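Local coordinates for glutathione peroxidase-like protein (Trypanosoma brucei, PDB 3DWV) that probably reduces hydroperoxides as a tryparedoxin-dependent peroxidase of the glutathione peroxidase family, and carries an intramolecular disulfide in this oxidized form, at residues P48-N53 / T69-K74. The protein carries 1 engineered substitution. Numbering follows the deposited sequence.
Sequences PLLIYN and TTLYNK. Unlike the reference sequence in segment 69-74: Thr70 (reference Ala).
Leu50 and Leu71 meet methyl to methyl: CD1 of Leu50, on the strand, lies 3.6 Å from CD1 of Leu71, on the helix, and the two side chains cross at a slant. Leu71 gets there with its CG set beside the backbone N (chi1 -68°). This is the tight spot, and it is small, with 74 Å² buried over both sides. Next to it the fit slackens: the phenol oxygen OH of Tyr52, two residues along on the same strand face, stays 4.4 Å from Leu71 CD1. Strand 49-54 and helix 64-75 are the first two elements of a beta-alpha-beta unit that strand 81-86 completes, part of the thioredoxin-like fold of this family. The backbones stay well apart, 8.7 Å from Leu50 CA to Tyr72 CA at the closest pair, and side chains span the gap. Ile174 of helix 171-181 packs against both Tyr52 and Leu71. The helix is more open at Thr70, Asn73 and Lys74, which do not touch the strand; Lys74 is exposed and its NZ forms a salt bridge with Glu175 of helix 171-181, while Asn73 ND2 is hydrogen-bonded to Glu112.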
loop_
_atom_site.group_PDB
_atom_site.type_symbol
_atom_site.label_atom_id
_atom_site.label_comp_id
_atom_site.label_asym_id
_atom_site.label_seq_id
_atom_site.Cartn_x
_atom_site.Cartn_y
_atom_site.Cartn_z
ATOM N N PRO A 48 -9.517 10.963 0.078
ATOM C CA PRO A 48 -8.707 9.940 0.755
ATOM C C PRO A 48 -8.266 8.858 -0.208
ATOM O O PRO A 48 -8.761 8.760 -1.335
ATOM C CB PRO A 48 -9.666 9.402 1.825
ATOM C CG PRO A 48 -11.043 9.671 1.297
ATOM C CD PRO A 48 -10.943 10.896 0.421
ATOM N N LEU A 49 -7.309 8.034 0.240
ATOM C CA LEU A 49 -6.873 6.934 -0.582
ATOM C C LEU A 49 -6.303 5.846 0.336
ATOM O O LEU A 49 -6.016 6.101 1.507
ATOM C CB LEU A 49 -5.893 7.360 -1.666
ATOM C CG LEU A 49 -4.544 7.967 -1.286
ATOM C CD1 LEU A 49 -3.532 7.680 -2.396
ATOM C CD2 LEU A 49 -4.603 9.476 -1.036
ATOM N N LEU A 50 -6.160 4.643 -0.207
ATOM C CA LEU A 50 -5.566 3.528 0.497
ATOM C C LEU A 50 -4.327 3.057 -0.273
ATOM O O LEU A 50 -4.508 2.860 -1.481
ATOM C CB LEU A 50 -6.506 2.326 0.526
ATOM C CG LEU A 50 -7.304 1.993 1.762
ATOM C CD1 LEU A 50 -8.071 0.696 1.500
ATOM C CD2 LEU A 50 -6.451 1.909 3.016
ATOM N N ILE A 51 -3.204 2.907 0.436
ATOM C CA ILE A 51 -1.980 2.465 -0.249
ATOM C C ILE A 51 -1.553 1.114 0.297
ATOM O O ILE A 51 -1.210 0.972 1.474
ATOM C CB ILE A 51 -0.838 3.475 -0.128
ATOM C CG1 ILE A 51 -1.267 4.865 -0.650
ATOM C CG2 ILE A 51 0.408 2.943 -0.838
ATOM C CD1 ILE A 51 -0.147 5.911 -0.466
ATOM N N TYR A 52 -1.628 0.144 -0.629
ATOM C CA TYR A 52 -1.193 -1.199 -0.331
ATOM C C TYR A 52 0.173 -1.601 -0.883
ATOM O O TYR A 52 0.484 -1.142 -1.997
ATOM C CB TYR A 52 -2.182 -2.159 -0.978
ATOM C CG TYR A 52 -3.554 -2.304 -0.383
ATOM C CD1 TYR A 52 -4.593 -1.449 -0.689
ATOM C CD2 TYR A 52 -3.807 -3.359 0.504
ATOM C CE1 TYR A 52 -5.860 -1.624 -0.119
ATOM C CE2 TYR A 52 -5.063 -3.537 1.053
ATOM C CZ TYR A 52 -6.084 -2.672 0.752
ATOM O OH TYR A 52 -7.338 -2.855 1.302
ATOM N N ASN A 53 0.932 -2.408 -0.158
ATOM C CA ASN A 53 2.060 -3.130 -0.772
ATOM C C ASN A 53 1.576 -4.496 -1.265
ATOM O O ASN A 53 0.757 -5.113 -0.589
ATOM C CB ASN A 53 3.248 -3.289 0.190
ATOM C CG ASN A 53 2.886 -4.069 1.456
ATOM O OD1 ASN A 53 2.192 -3.507 2.307
ATOM N ND2 ASN A 53 3.322 -5.314 1.635
ATOM N N THR A 69 -10.185 -4.407 -3.625
ATOM C CA THR A 69 -10.949 -4.237 -4.868
ATOM C C THR A 69 -12.364 -3.767 -4.565
ATOM O O THR A 69 -12.931 -2.881 -5.234
ATOM C CB THR A 69 -10.960 -5.575 -5.619
ATOM O OG1 THR A 69 -9.592 -5.909 -6.016
ATOM C CG2 THR A 69 -11.823 -5.504 -6.864
ATOM N N THR A 70 -12.936 -4.413 -3.539
ATOM C CA THR A 70 -14.248 -3.990 -3.080
ATOM C C THR A 70 -14.288 -2.507 -2.732
ATOM O O THR A 70 -15.212 -1.810 -3.168
ATOM C CB THR A 70 -14.676 -4.773 -1.830
ATOM O OG1 THR A 70 -14.758 -6.167 -2.212
ATOM C CG2 THR A 70 -16.051 -4.285 -1.369
ATOM N N LEU A 71 -13.294 -2.022 -1.958
ATOM C CA LEU A 71 -13.347 -0.610 -1.550
ATOM C C LEU A 71 -13.117 0.294 -2.745
ATOM O O LEU A 71 -13.818 1.312 -2.907
ATOM C CB LEU A 71 -12.296 -0.283 -0.492
ATOM C CG LEU A 71 -12.505 -0.926 0.881
ATOM C CD1 LEU A 71 -11.247 -0.896 1.746
ATOM C CD2 LEU A 71 -13.663 -0.236 1.570
ATOM N N TYR A 72 -12.148 -0.033 -3.572
ATOM C CA TYR A 72 -11.909 0.708 -4.806
ATOM C C TYR A 72 -13.163 0.895 -5.640
ATOM O O TYR A 72 -13.556 2.002 -6.046
ATOM C CB TYR A 72 -10.844 -0.058 -5.615
ATOM C CG TYR A 72 -10.484 0.678 -6.882
ATOM C CD1 TYR A 72 -9.854 1.918 -6.841
ATOM C CD2 TYR A 72 -10.799 0.120 -8.109
ATOM C CE1 TYR A 72 -9.513 2.612 -7.992
ATOM C CE2 TYR A 72 -10.459 0.811 -9.275
ATOM C CZ TYR A 72 -9.834 2.032 -9.208
ATOM O OH TYR A 72 -9.535 2.659 -10.394
ATOM N N ASN A 73 -13.866 -0.213 -5.933
ATOM C CA ASN A 73 -15.029 -0.137 -6.823
ATOM C C ASN A 73 -16.202 0.540 -6.138
ATOM O O ASN A 73 -16.990 1.253 -6.775
ATOM C CB ASN A 73 -15.420 -1.545 -7.303
ATOM C CG ASN A 73 -14.452 -2.109 -8.337
ATOM O OD1 ASN A 73 -13.883 -1.345 -9.139
ATOM N ND2 ASN A 73 -14.296 -3.431 -8.293
ATOM N N LYS A 74 -16.347 0.343 -4.832
ATOM C CA LYS A 74 -17.417 0.992 -4.098
ATOM C C LYS A 74 -17.288 2.502 -4.052
ATOM O O LYS A 74 -18.321 3.183 -4.107
ATOM C CB LYS A 74 -17.385 0.459 -2.660
ATOM C CG LYS A 74 -18.528 1.009 -1.832
ATOM C CD LYS A 74 -19.271 -0.105 -1.129
ATOM C CE LYS A 74 -18.637 -0.385 0.212
ATOM N NZ LYS A 74 -19.671 -0.833 1.216
#